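Local coordinates for probable transcriptional regulator (Pseudomonas aeruginosa PAO1, PDB 2GEN), which probably acts as a DNA-binding transcription factor of the TetR family, recognising regulatory DNA through an N-terminal helix-turn-helix, at residues 31-36 and 49-54; 58-63 and 115-120; 72-77 and 85-90; 100-105 and 167-172; 155-160 and 186-191. One frame throughout, in Å; residues are numbered along the deposited sequence.

Contact 1 (31-36 and 49-54)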
# COMPACT_ATOMS: atom_id res chain seq x y z
N GLU A 31 -4.52 30.75 4.23
CA GLU A 31 -4.84 31.54 5.42
C GLU A 31 -4.77 30.71 6.70
O GLU A 31 -4.20 31.15 7.70
CB GLU A 31 -6.24 32.18 5.29
CG GLU A 31 -6.28 33.36 4.32
CD GLU A 31 -6.43 32.98 2.84
OE1 GLU A 31 -6.66 31.79 2.49
OE2 GLU A 31 -6.32 33.91 2.02
N MSE A 32 -5.34 29.51 6.66
CA MSE A 32 -5.32 28.59 7.81
C MSE A 32 -3.88 28.24 8.22
O MSE A 32 -3.59 28.12 9.41
CB MSE A 32 -6.14 27.34 7.52
CG MSE A 32 -7.59 27.66 7.28
SE MSE A 32 -8.66 26.16 6.81
CE MSE A 32 -10.32 27.10 6.32
N ILE A 33 -3.01 28.10 7.23
CA ILE A 33 -1.58 27.77 7.45
C ILE A 33 -0.84 28.94 8.10
O ILE A 33 -0.08 28.75 9.05
CB ILE A 33 -0.87 27.27 6.14
CG1 ILE A 33 -1.60 26.03 5.59
CG2 ILE A 33 0.62 26.98 6.39
CD1 ILE A 33 -1.14 25.54 4.21
N ARG A 34 -1.09 30.17 7.63
CA ARG A 34 -0.48 31.32 8.30
C ARG A 34 -0.97 31.47 9.74
O ARG A 34 -0.19 31.81 10.62
CB ARG A 34 -0.61 32.63 7.51
CG ARG A 34 -1.99 33.08 7.23
CD ARG A 34 -2.25 34.56 7.62
NE ARG A 34 -3.65 34.63 8.01
CZ ARG A 34 -4.61 35.24 7.34
NH1 ARG A 34 -4.35 35.95 6.25
NH2 ARG A 34 -5.85 35.17 7.81
N ASP A 35 -2.25 31.18 9.99
CA ASP A 35 -2.82 31.35 11.33
C ASP A 35 -2.31 30.29 12.31
O ASP A 35 -2.06 30.59 13.49
CB ASP A 35 -4.36 31.33 11.29
CG ASP A 35 -4.96 32.53 10.53
OD1 ASP A 35 -4.26 33.55 10.30
OD2 ASP A 35 -6.15 32.45 10.18
N ARG A 36 -2.17 29.06 11.83
CA ARG A 36 -1.58 28.01 12.66
C ARG A 36 -0.07 28.17 12.82
O ARG A 36 0.46 27.86 13.89
CB ARG A 36 -1.91 26.61 12.14
CG ARG A 36 -1.68 25.54 13.20
CD ARG A 36 -2.27 24.24 12.77
NE ARG A 36 -3.72 24.26 12.69
CZ ARG A 36 -4.53 23.48 13.38
NH1 ARG A 36 -4.04 22.58 14.24
NH2 ARG A 36 -5.84 23.58 13.21
N GLY A 49 6.03 28.92 -1.03
CA GLY A 49 5.09 29.20 -2.12
C GLY A 49 3.66 29.04 -1.64
O GLY A 49 3.39 29.23 -0.45
N ASN A 50 2.75 28.69 -2.54
CA ASN A 50 1.33 28.55 -2.17
C ASN A 50 1.04 27.22 -1.49
O ASN A 50 1.98 26.46 -1.21
CB ASN A 50 0.42 28.74 -3.39
CG ASN A 50 0.74 27.79 -4.53
OD1 ASN A 50 1.12 26.63 -4.33
ND2 ASN A 50 0.57 28.28 -5.75
N LYS A 51 -0.24 26.94 -1.28
CA LYS A 51 -0.69 25.70 -0.62
C LYS A 51 -0.18 24.44 -1.33
O LYS A 51 0.34 23.53 -0.68
CB LYS A 51 -2.21 25.66 -0.49
CG LYS A 51 -2.71 24.43 0.24
CD LYS A 51 -4.20 24.37 0.31
CE LYS A 51 -4.81 23.61 -0.85
NZ LYS A 51 -6.28 23.57 -0.65
N GLU A 52 -0.30 24.41 -2.66
CA GLU A 52 0.18 23.28 -3.46
C GLU A 52 1.70 23.03 -3.34
O GLU A 52 2.14 21.87 -3.28
CB GLU A 52 -0.21 23.44 -4.94
CG GLU A 52 -0.17 22.13 -5.73
CD GLU A 52 -1.17 21.08 -5.22
OE1 GLU A 52 -2.20 21.45 -4.61
OE2 GLU A 52 -0.93 19.87 -5.44
N ARG A 53 2.49 24.09 -3.31
CA ARG A 53 3.93 23.92 -3.15
C ARG A 53 4.25 23.42 -1.73
O ARG A 53 5.06 22.51 -1.55
CB ARG A 53 4.71 25.18 -3.45
CG ARG A 53 6.13 24.83 -3.86
CD ARG A 53 7.07 25.49 -2.93
NE ARG A 53 8.45 25.04 -3.11
CZ ARG A 53 9.27 25.51 -4.03
NH1 ARG A 53 8.85 26.40 -4.92
NH2 ARG A 53 10.52 25.06 -4.09
N ILE A 54 3.59 24.01 -0.74
CA ILE A 54 3.72 23.59 0.66
C ILE A 54 3.34 22.11 0.82
O ILE A 54 4.04 21.35 1.53
CB ILE A 54 2.89 24.48 1.60
CG1 ILE A 54 3.52 25.88 1.68
CG2 ILE A 54 2.82 23.88 2.99
CD1 ILE A 54 2.70 26.92 2.49
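Ile33 faces Lys51 and Ile54 through two different branches of its side chain. Its terminal methyl CD1 lies 4.4 Å from Lys51 CG, while the other branch ends in CG2, 4.4 Å from Ile54 CD1. No hydrogen bond joins the two segments, and the buried area is small, 112 Å² summed over both sides, so the evidence is for loose van der Waals packing between helices whose nearest CA atoms, those of Ile33 and Lys51, stay 8.4 Å apart. Ile33 can span that gap because its CB-CG1-CD1 chain is extended (chi2 172°). Lys51 contributes only the aliphatic part of its side chain: the chain runs straight as far as CD and then bends (chi3 91°), taking NZ away from Ile33 to the carbonyl oxygens of Val25 and Thr28. One step further out, Asn50 occupies the N-cap of helix 51-76. Its OD1 accepts from Arg53 N at 3.1 Å, with the donor nearly in line with the side-chain C=O (166°), and its backbone O receives Ile54 N at 3.0 Å. These bonds fix the first turn from which Lys51 and Ile54 project. Helix 30-37 lies in the predicted helix-turn-helix, residues 29-48, and helix 51-76 is the long helix that leads from the DNA-binding domain into the body of a TetR-type regulator. Around the contact, Ile33 also packs on Leu44 of helix 41-47, and Ala16 of helix 9-23 touches both Ile33 and Ile54, so the helical N-terminal domain closes round this point.

Contact 2 (58-63 and 115-120)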
# COMPACT_ATOMS: atom_id res chain seq x y z
N LEU A 58 5.90 19.27 2.05
CA LEU A 58 5.54 18.42 3.19
C LEU A 58 5.77 16.93 2.85
O LEU A 58 6.32 16.14 3.67
CB LEU A 58 4.08 18.67 3.62
CG LEU A 58 3.52 17.81 4.78
CD1 LEU A 58 4.36 18.01 6.06
CD2 LEU A 58 2.02 18.06 5.04
N TYR A 59 5.38 16.56 1.63
CA TYR A 59 5.58 15.19 1.14
C TYR A 59 7.07 14.87 1.09
O TYR A 59 7.53 13.84 1.67
CB TYR A 59 4.93 14.98 -0.25
CG TYR A 59 5.03 13.55 -0.68
CD1 TYR A 59 4.06 12.62 -0.32
CD2 TYR A 59 6.13 13.12 -1.43
CE1 TYR A 59 4.19 11.26 -0.72
CE2 TYR A 59 6.26 11.80 -1.82
CZ TYR A 59 5.32 10.88 -1.47
OH TYR A 59 5.52 9.57 -1.85
N LEU A 60 7.83 15.71 0.41
CA LEU A 60 9.26 15.45 0.23
C LEU A 60 10.02 15.42 1.56
O LEU A 60 10.95 14.61 1.74
CB LEU A 60 9.90 16.48 -0.70
CG LEU A 60 9.38 16.51 -2.15
CD1 LEU A 60 10.07 17.67 -2.88
CD2 LEU A 60 9.66 15.20 -2.90
N ALA A 61 9.65 16.31 2.48
CA ALA A 61 10.27 16.30 3.82
C ALA A 61 9.99 15.00 4.57
O ALA A 61 10.88 14.51 5.30
CB ALA A 61 9.82 17.48 4.64
N GLY A 62 8.79 14.46 4.41
CA GLY A 62 8.41 13.23 5.09
C GLY A 62 9.20 12.04 4.59
O GLY A 62 9.76 11.28 5.38
N ILE A 63 9.25 11.84 3.27
CA ILE A 63 10.13 10.78 2.76
C ILE A 63 11.60 11.05 3.09
O ILE A 63 12.36 10.12 3.35
CB ILE A 63 9.88 10.42 1.25
CG1 ILE A 63 10.20 11.63 0.33
CG2 ILE A 63 8.45 9.94 1.06
CD1 ILE A 63 10.23 11.26 -1.18
N GLY A 115 2.39 17.15 -10.18
CA GLY A 115 2.65 18.59 -10.19
C GLY A 115 4.08 19.00 -10.46
O GLY A 115 4.83 18.27 -11.12
N GLU A 116 4.45 20.16 -9.93
CA GLU A 116 5.71 20.84 -10.26
C GLU A 116 6.92 20.34 -9.48
O GLU A 116 8.07 20.68 -9.80
CB GLU A 116 5.57 22.36 -10.06
CG GLU A 116 4.66 23.01 -11.10
CD GLU A 116 4.73 24.53 -11.12
OE1 GLU A 116 5.34 25.14 -10.20
OE2 GLU A 116 4.16 25.12 -12.08
N LEU A 117 6.66 19.56 -8.44
CA LEU A 117 7.76 18.98 -7.66
C LEU A 117 8.05 17.55 -8.08
O LEU A 117 8.79 16.84 -7.40
CB LEU A 117 7.47 19.08 -6.14
CG LEU A 117 8.09 20.28 -5.40
CD1 LEU A 117 8.00 21.59 -6.18
CD2 LEU A 117 7.51 20.45 -3.99
N GLY A 118 7.49 17.16 -9.23
CA GLY A 118 7.64 15.80 -9.76
C GLY A 118 9.08 15.41 -10.07
O GLY A 118 9.50 14.28 -9.79
N GLU A 119 9.84 16.36 -10.62
CA GLU A 119 11.25 16.14 -10.95
C GLU A 119 12.07 15.92 -9.69
O GLU A 119 12.95 15.02 -9.64
CB GLU A 119 11.80 17.35 -11.72
CG GLU A 119 11.44 17.36 -13.21
CD GLU A 119 10.01 17.84 -13.52
OE1 GLU A 119 9.29 18.36 -12.61
OE2 GLU A 119 9.60 17.69 -14.70
N ARG A 120 11.79 16.73 -8.67
CA ARG A 120 12.51 16.63 -7.41
C ARG A 120 12.17 15.34 -6.70
O ARG A 120 13.05 14.74 -6.08
CB ARG A 120 12.17 17.80 -6.51
CG ARG A 120 13.03 19.00 -6.75
CD ARG A 120 12.57 20.15 -5.91
NE ARG A 120 12.72 19.89 -4.48
CZ ARG A 120 12.20 20.64 -3.52
NH1 ARG A 120 11.49 21.73 -3.81
NH2 ARG A 120 12.38 20.29 -2.24
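The guanidinium of Arg120 carries Leu60 CD1 on one face, the methyl standing 3.4 Å above the plane and displaced toward the rim. The displacement favours NH2, which lies 3.6 Å from Leu60 CD1, but CZ at 3.7 Å from the same methyl is almost as near, so the approach is from above and not end-on to a nitrogen. The two side chains cross at about a right angle. Arg120 gets its flat head into this position by a bend at chi3 (64°), which folds the chain back over Leu60 instead of letting it run on outward. The polar end is held elsewhere: NH1 forms a salt bridge with Glu57, the residue just before Leu58 and about one turn ahead of Leu60 on helix 51-76. Glu57 is also bridged by Arg53, so its carboxylate gathers both arginines and probably offsets their mutual charge.

This contact fastens the start of helix 118-141 to helix 51-76 within the all-helical TetR-type fold, just after the chain has left helix 99-114. A type I turn from Gly115 to Gly118 makes the change of direction, closed by a weak bond of 3.4 Å from Gly118 N to Gly115 O, and Leu117 sits at the N-cap of the new helix. Leu117 supplies the remaining apolar surface, its CD2 lying 3.9 Å from Leu60 CD1. One methyl therefore meets both the leucine and the arginine. Leu60 delivers it with an extended outer chain (chi2 176°), and beyond the two segments the same side chain touches Asp124, one turn further along helix 118-141.

Contact 3 (72-77 and 85-90)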
# COMPACT_ATOMS: atom_id res chain seq x y z
N ALA A 72 21.73 7.62 8.88
CA ALA A 72 22.32 7.57 10.24
C ALA A 72 22.60 6.13 10.65
O ALA A 72 23.65 5.80 11.20
CB ALA A 72 21.40 8.26 11.26
N GLY A 73 21.66 5.25 10.37
CA GLY A 73 21.79 3.87 10.80
C GLY A 73 22.81 3.04 10.02
O GLY A 73 23.48 2.20 10.59
N PHE A 74 22.90 3.24 8.71
CA PHE A 74 23.80 2.40 7.89
C PHE A 74 25.21 2.54 8.42
O PHE A 74 25.92 1.52 8.54
CB PHE A 74 23.72 2.81 6.42
CG PHE A 74 22.44 2.38 5.72
CD1 PHE A 74 21.83 1.16 6.02
CD2 PHE A 74 21.92 3.15 4.67
CE1 PHE A 74 20.65 0.76 5.36
CE2 PHE A 74 20.75 2.74 3.96
CZ PHE A 74 20.12 1.56 4.31
N ALA A 75 25.54 3.76 8.84
CA ALA A 75 26.86 4.06 9.41
C ALA A 75 27.25 3.18 10.61
O ALA A 75 28.42 2.85 10.75
CB ALA A 75 26.96 5.56 9.75
N ARG A 76 26.29 2.76 11.46
CA ARG A 76 26.59 2.00 12.69
C ARG A 76 26.07 0.54 12.78
O ARG A 76 26.18 -0.15 13.84
CB ARG A 76 26.08 2.79 13.91
CG ARG A 76 26.73 4.17 14.02
CD ARG A 76 26.41 4.88 15.31
NE ARG A 76 27.42 4.64 16.34
CZ ARG A 76 28.55 5.32 16.46
NH1 ARG A 76 28.85 6.29 15.61
NH2 ARG A 76 29.40 5.02 17.44
N ALA A 77 25.44 0.08 11.69
CA ALA A 77 24.91 -1.29 11.65
C ALA A 77 26.10 -2.26 11.61
O ALA A 77 27.01 -2.11 10.75
CB ALA A 77 24.05 -1.48 10.37
N ARG A 85 17.17 -5.10 9.44
CA ARG A 85 16.24 -4.68 10.54
C ARG A 85 16.01 -3.18 10.51
O ARG A 85 14.91 -2.73 10.76
CB ARG A 85 16.78 -5.07 11.90
CG ARG A 85 16.73 -6.59 12.24
CD ARG A 85 17.51 -6.86 13.52
NE ARG A 85 16.90 -6.15 14.65
CZ ARG A 85 15.85 -6.59 15.36
NH1 ARG A 85 15.31 -7.80 15.16
NH2 ARG A 85 15.37 -5.82 16.34
N LEU A 86 17.06 -2.40 10.25
CA LEU A 86 17.02 -0.94 10.20
C LEU A 86 15.99 -0.43 9.22
O LEU A 86 15.32 0.55 9.49
CB LEU A 86 18.44 -0.40 9.89
CG LEU A 86 18.48 1.13 9.80
CD1 LEU A 86 18.40 1.73 11.21
CD2 LEU A 86 19.79 1.49 9.09
N LEU A 87 15.89 -1.06 8.02
CA LEU A 87 14.88 -0.63 7.05
C LEU A 87 13.48 -0.72 7.67
O LEU A 87 12.65 0.14 7.42
CB LEU A 87 14.93 -1.52 5.82
CG LEU A 87 16.26 -1.37 5.01
CD1 LEU A 87 16.43 -2.52 3.99
CD2 LEU A 87 16.29 -0.04 4.27
N VAL A 88 13.26 -1.74 8.48
CA VAL A 88 11.94 -1.97 9.08
C VAL A 88 11.71 -1.12 10.32
O VAL A 88 10.71 -0.39 10.37
CB VAL A 88 11.74 -3.43 9.42
CG1 VAL A 88 10.34 -3.69 10.17
CG2 VAL A 88 11.76 -4.27 8.11
N THR A 89 12.63 -1.20 11.29
CA THR A 89 12.38 -0.38 12.55
C THR A 89 12.31 1.12 12.24
O THR A 89 11.57 1.83 12.90
CB THR A 89 13.43 -0.65 13.62
OG1 THR A 89 14.71 -0.23 13.13
CG2 THR A 89 13.48 -2.13 13.94
N SER A 90 13.09 1.63 11.28
CA SER A 90 13.05 3.05 10.95
C SER A 90 11.67 3.47 10.46
O SER A 90 11.16 4.53 10.84
CB SER A 90 14.15 3.43 9.95
OG SER A 90 15.41 3.20 10.52
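Apolar contact joins the segments, centred on Leu86 CD2. This methyl rests on bare backbone, 3.5 Å from Gly73 C, and meets the side chain of the next residue, at 3.7 Å from Phe74 CD1. A chi1 of 180° sets Leu86 CG opposite its backbone N and carries CD2 over the Gly73 main chain. Gly73, without a side chain, lets the leucine come this close, the CA atoms of Gly73 and Leu86 being 6.8 Å apart. Leu86 approaches the Phe74 ring obliquely, Leu87 at its edge, near its plane, with Leu87 CD2 4.2 Å from Phe74 CZ.

The helices run roughly antiparallel, with 148° between the N-to-C directions of the short segments and 10.4 Å between their axes at closest, forming a helical hairpin between the end of helix 51-76 and helix 80-97. Arg131, Ile132 and Ala135 of helix 118-141 also pack on Phe74.

No hydrogen bond joins the two segments. Within helix 80-97, Leu86 O accepts Ser90 N at 3.1 Å and Ser90 OG at 2.8 Å, from opposite faces of the carbonyl plane. Beside the contact, Tyr66 OH bonds to Leu87 O, tying helix 51-76 to helix 80-97.

Contact 4 (100-105 and 167-172); sequences DWARFI and QWLAGR
Leu169 O receives two N-H groups of the Arg103 guanidinium: NH2 at 3.3 Å with a fairly straight N-H...O angle of 158°, and NE at 3.5 Å in a weak bond. The acceptor lies at the C-terminal end of helix 150-169, which closes in a Schellman motif: Arg172 N bonds to Gln167 O at 2.8 Å, Gly171 N to Trp168 O at 3.0 Å, and Gly171 takes the positive phi. A positively charged group at such a helix end is probably favoured by the local dipole. Leu169 O lies in the guanidinium plane, at its edge, as does the carboxylate of Asp100. Asp100 OD1 makes a salt bridge to Arg103 NH1 at 2.7 Å, though the hydrogen bond within it is weak, its N-H...O angle only 120°. Asp100 thus helps to fix the rotation of the arginine head. The bend at chi3 (-80°) turns that head back toward helix 150-169.

Leu169 also supplies the apolar part of the contact, and its two methyls divide the work. CD2 lies over one face of the guanidinium, while CD1 reaches between the helices toward Ala102. Beyond the two segments, Trp94 and Val95 of helix 80-97 touch Ala102, placing the contact beside a third helix, and Arg172 packs on Glu113 of the second subunit. Inside helix 99-114, the methyl CB of Ala102 stands 3.8 Å from Leu169 CD1.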
# COMPACT_ATOMS: atom_id res chain seq x y z
N ASP A 100 0.04 11.23 11.67
CA ASP A 100 -0.63 12.10 10.68
C ASP A 100 0.25 12.31 9.43
O ASP A 100 -0.23 12.27 8.29
CB ASP A 100 -1.04 13.45 11.29
CG ASP A 100 -2.24 13.33 12.24
OD1 ASP A 100 -3.09 12.42 12.09
OD2 ASP A 100 -2.32 14.20 13.13
N TRP A 101 1.55 12.52 9.65
CA TRP A 101 2.47 12.64 8.53
C TRP A 101 2.50 11.35 7.71
O TRP A 101 2.49 11.40 6.47
CB TRP A 101 3.86 13.01 9.04
CG TRP A 101 4.68 13.81 8.10
CD1 TRP A 101 4.46 14.03 6.76
CD2 TRP A 101 5.90 14.48 8.42
NE1 TRP A 101 5.46 14.82 6.25
CE2 TRP A 101 6.36 15.11 7.24
CE3 TRP A 101 6.65 14.62 9.61
CZ2 TRP A 101 7.52 15.88 7.21
CZ3 TRP A 101 7.81 15.39 9.59
CH2 TRP A 101 8.25 16.02 8.37
N ALA A 102 2.51 10.19 8.37
CA ALA A 102 2.48 8.90 7.62
C ALA A 102 1.21 8.80 6.76
O ALA A 102 1.27 8.44 5.57
CB ALA A 102 2.57 7.69 8.58
N ARG A 103 0.06 9.11 7.36
CA ARG A 103 -1.21 9.07 6.63
C ARG A 103 -1.13 9.97 5.41
O ARG A 103 -1.52 9.58 4.30
CB ARG A 103 -2.34 9.51 7.55
CG ARG A 103 -3.66 8.93 7.17
CD ARG A 103 -4.70 9.35 8.21
NE ARG A 103 -4.61 8.50 9.40
CZ ARG A 103 -4.12 8.87 10.57
NH1 ARG A 103 -3.67 10.10 10.74
NH2 ARG A 103 -4.08 8.00 11.58
N PHE A 104 -0.58 11.17 5.60
CA PHE A 104 -0.49 12.16 4.54
C PHE A 104 0.35 11.60 3.39
O PHE A 104 -0.06 11.64 2.23
CB PHE A 104 0.12 13.47 5.06
CG PHE A 104 0.39 14.47 3.98
CD1 PHE A 104 -0.64 15.31 3.50
CD2 PHE A 104 1.68 14.61 3.45
CE1 PHE A 104 -0.40 16.23 2.49
CE2 PHE A 104 1.95 15.55 2.44
CZ PHE A 104 0.88 16.37 1.96
N ILE A 105 1.52 11.04 3.72
CA ILE A 105 2.41 10.49 2.71
C ILE A 105 1.73 9.36 1.92
O ILE A 105 1.86 9.29 0.72
CB ILE A 105 3.74 9.95 3.34
CG1 ILE A 105 4.62 11.12 3.78
CG2 ILE A 105 4.52 9.07 2.31
CD1 ILE A 105 5.81 10.67 4.58
N GLN A 167 -3.08 -0.37 7.38
CA GLN A 167 -4.27 -0.88 8.09
C GLN A 167 -4.43 -0.23 9.45
O GLN A 167 -5.54 0.13 9.85
CB GLN A 167 -4.15 -2.39 8.26
CG GLN A 167 -4.05 -3.15 6.91
CD GLN A 167 -5.25 -2.86 6.02
OE1 GLN A 167 -5.13 -2.17 5.01
NE2 GLN A 167 -6.42 -3.36 6.42
N TRP A 168 -3.31 -0.11 10.16
CA TRP A 168 -3.32 0.49 11.49
C TRP A 168 -3.78 1.95 11.48
O TRP A 168 -4.62 2.36 12.30
CB TRP A 168 -1.93 0.37 12.12
CG TRP A 168 -1.82 1.01 13.47
CD1 TRP A 168 -2.36 0.54 14.65
CD2 TRP A 168 -1.11 2.21 13.80
NE1 TRP A 168 -2.02 1.40 15.69
CE2 TRP A 168 -1.26 2.43 15.18
CE3 TRP A 168 -0.36 3.13 13.05
CZ2 TRP A 168 -0.69 3.54 15.83
CZ3 TRP A 168 0.22 4.24 13.70
CH2 TRP A 168 0.05 4.43 15.07
N LEU A 169 -3.22 2.73 10.57
CA LEU A 169 -3.56 4.14 10.45
C LEU A 169 -5.02 4.36 10.09
O LEU A 169 -5.63 5.34 10.51
CB LEU A 169 -2.68 4.80 9.40
CG LEU A 169 -1.20 4.99 9.81
CD1 LEU A 169 -0.34 5.22 8.55
CD2 LEU A 169 -0.99 6.11 10.87
N ALA A 170 -5.56 3.43 9.30
CA ALA A 170 -6.97 3.49 8.88
C ALA A 170 -7.92 2.94 9.94
O ALA A 170 -9.14 2.88 9.71
CB ALA A 170 -7.12 2.74 7.55
N GLY A 171 -7.38 2.55 11.09
CA GLY A 171 -8.17 1.97 12.19
C GLY A 171 -8.75 0.60 11.86
O GLY A 171 -9.88 0.29 12.26
N ARG A 172 -8.00 -0.22 11.13
CA ARG A 172 -8.52 -1.53 10.70
C ARG A 172 -7.81 -2.74 11.29
O ARG A 172 -8.00 -3.86 10.79
CB ARG A 172 -8.53 -1.62 9.17
CG ARG A 172 -9.31 -0.53 8.49
CD ARG A 172 -9.56 -0.87 7.05
NE ARG A 172 -8.37 -0.80 6.21
CZ ARG A 172 -8.11 0.16 5.32
NH1 ARG A 172 -8.95 1.16 5.15
NH2 ARG A 172 -7.00 0.11 4.60

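Contact 5 (155-160 and 186-191); sequences SVVIGP and QVAWDS
Ala188, Val156 and Val157 bury the largest areas here, where the CA atoms of Val157 and Ala188 are only 4.9 Å apart. At that spacing the small methyl of Ala188 faces backbone directly, its CB lying 3.8 Å from Val157 O. The Val157 side chain adds a looser touch, CG1 to Ala188 CB at 4.3 Å. Val156 works one turn along the partner helix, where its CG2 meets Ser191 CB at 3.7 Å. Its chi1 of -20° is well away from a staggered value.

Ser191 turns its carbon to Val156. Its OG lies 2.7 Å from Val187 O and is hydrogen-bonded to Ser191 OG of the second subunit, which places helix 181-192 at the dimer interface. Helix 150-169 is there too: Pro160 packs on Pro160 and Ser155 OG bonds to Asp163, both of the second subunit. The arrangement is consistent with the four-helix bundle by which TetR-family regulators commonly dimerise. Helix 150-169 is kinked at Pro160, whose nitrogen makes no bond to the preceding turn. Val88 of helix 80-97 touches both Val157 and Ala188.

With no hydrogen bond between the segments, their closeness rests on van der Waals contact, the Ala188 methyl being small enough to lie against the Val157 carbonyl. The Ser191 oxygen lies between Val187 O and its counterpart in the second subunit, so its polar end is engaged away from Val156.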
# COMPACT_ATOMS: atom_id res chain seq x y z
N SER A 155 10.46 -5.14 -1.57
CA SER A 155 9.05 -5.42 -1.16
C SER A 155 8.92 -6.49 -0.11
O SER A 155 7.98 -6.38 0.73
CB SER A 155 8.19 -5.81 -2.38
OG SER A 155 7.93 -4.65 -3.15
N VAL A 156 9.77 -7.52 -0.12
CA VAL A 156 9.72 -8.45 1.02
C VAL A 156 10.14 -7.79 2.31
O VAL A 156 9.44 -7.94 3.32
CB VAL A 156 10.18 -9.98 0.85
CG1 VAL A 156 10.22 -10.53 -0.59
CG2 VAL A 156 11.10 -10.54 1.87
N VAL A 157 11.20 -6.98 2.27
CA VAL A 157 11.67 -6.38 3.54
C VAL A 157 10.66 -5.38 4.13
O VAL A 157 10.37 -5.45 5.36
CB VAL A 157 13.07 -5.72 3.36
CG1 VAL A 157 13.46 -4.89 4.64
CG2 VAL A 157 14.08 -6.81 3.12
N ILE A 158 10.13 -4.50 3.29
CA ILE A 158 9.26 -3.39 3.77
C ILE A 158 7.75 -3.59 3.58
O ILE A 158 6.93 -2.84 4.15
CB ILE A 158 9.72 -1.99 3.22
CG1 ILE A 158 9.29 -0.83 4.14
CG2 ILE A 158 9.25 -1.76 1.82
CD1 ILE A 158 9.98 -0.92 5.52
N GLY A 159 7.36 -4.56 2.72
CA GLY A 159 5.93 -4.73 2.39
C GLY A 159 5.07 -4.99 3.64
O GLY A 159 4.05 -4.34 3.78
N PRO A 160 5.47 -5.96 4.48
CA PRO A 160 4.62 -6.17 5.69
C PRO A 160 4.44 -4.91 6.55
O PRO A 160 3.29 -4.57 6.94
CB PRO A 160 5.35 -7.28 6.44
CG PRO A 160 5.97 -8.11 5.35
CD PRO A 160 6.52 -6.99 4.43
N GLN A 186 12.18 -9.00 12.75
CA GLN A 186 12.67 -10.37 12.78
C GLN A 186 12.24 -11.13 11.52
O GLN A 186 13.04 -11.83 10.90
CB GLN A 186 12.12 -11.10 14.00
CG GLN A 186 12.72 -12.48 14.06
CD GLN A 186 14.21 -12.47 14.32
OE1 GLN A 186 14.69 -11.74 15.20
NE2 GLN A 186 14.97 -13.25 13.52
N VAL A 187 10.97 -10.99 11.13
CA VAL A 187 10.47 -11.66 9.96
C VAL A 187 11.18 -11.16 8.71
O VAL A 187 11.48 -11.96 7.84
CB VAL A 187 9.02 -11.46 9.78
CG1 VAL A 187 8.59 -11.92 8.38
CG2 VAL A 187 8.22 -12.22 10.95
N ALA A 188 11.45 -9.86 8.62
CA ALA A 188 12.14 -9.31 7.41
C ALA A 188 13.49 -10.04 7.28
O ALA A 188 13.85 -10.51 6.17
CB ALA A 188 12.35 -7.80 7.57
N TRP A 189 14.26 -10.08 8.35
CA TRP A 189 15.60 -10.73 8.33
C TRP A 189 15.42 -12.20 7.98
O TRP A 189 16.06 -12.74 7.05
CB TRP A 189 16.30 -10.59 9.67
CG TRP A 189 17.54 -11.38 9.79
CD1 TRP A 189 17.83 -12.27 10.78
CD2 TRP A 189 18.66 -11.39 8.89
NE1 TRP A 189 19.08 -12.84 10.58
CE2 TRP A 189 19.61 -12.32 9.43
CE3 TRP A 189 18.99 -10.71 7.71
CZ2 TRP A 189 20.84 -12.58 8.82
CZ3 TRP A 189 20.24 -10.99 7.11
CH2 TRP A 189 21.13 -11.92 7.66
N ASP A 190 14.51 -12.89 8.69
CA ASP A 190 14.32 -14.30 8.38
C ASP A 190 13.84 -14.60 6.94
O ASP A 190 14.17 -15.67 6.38
CB ASP A 190 13.38 -14.94 9.43
CG ASP A 190 14.07 -15.16 10.72
OD1 ASP A 190 15.30 -15.39 10.74
OD2 ASP A 190 13.36 -15.17 11.76
N SER A 191 13.12 -13.65 6.34
CA SER A 191 12.56 -13.80 5.02
C SER A 191 13.64 -13.67 3.96
O SER A 191 13.55 -14.32 2.94
CB SER A 191 11.46 -12.80 4.73
OG SER A 191 10.37 -13.04 5.60

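Overall arrangement
Contacts 1, 2 and 3 follow helix 51-76 from its start in the DNA-binding domain to its far end, with the centres of contacts 1 and 3 about 34 Å apart on opposite sides of the chain's centre. Along the chain, contact 1 closes before the others open, contact 3 is nested inside contact 2, and contact 4 alternates with both contact 2 and contact 5. Two touching groups result: 1-2-4, joined through Arg53 and Trp101, and 3-5, joined through Val88. Nearest atoms of contacts 2 and 3 are about 9 Å apart, those of 4 and 5 about 7 Å. Helices 51-76 and 150-169 span these gaps and could couple the helix-turn-helix region to the dimer-forming helices.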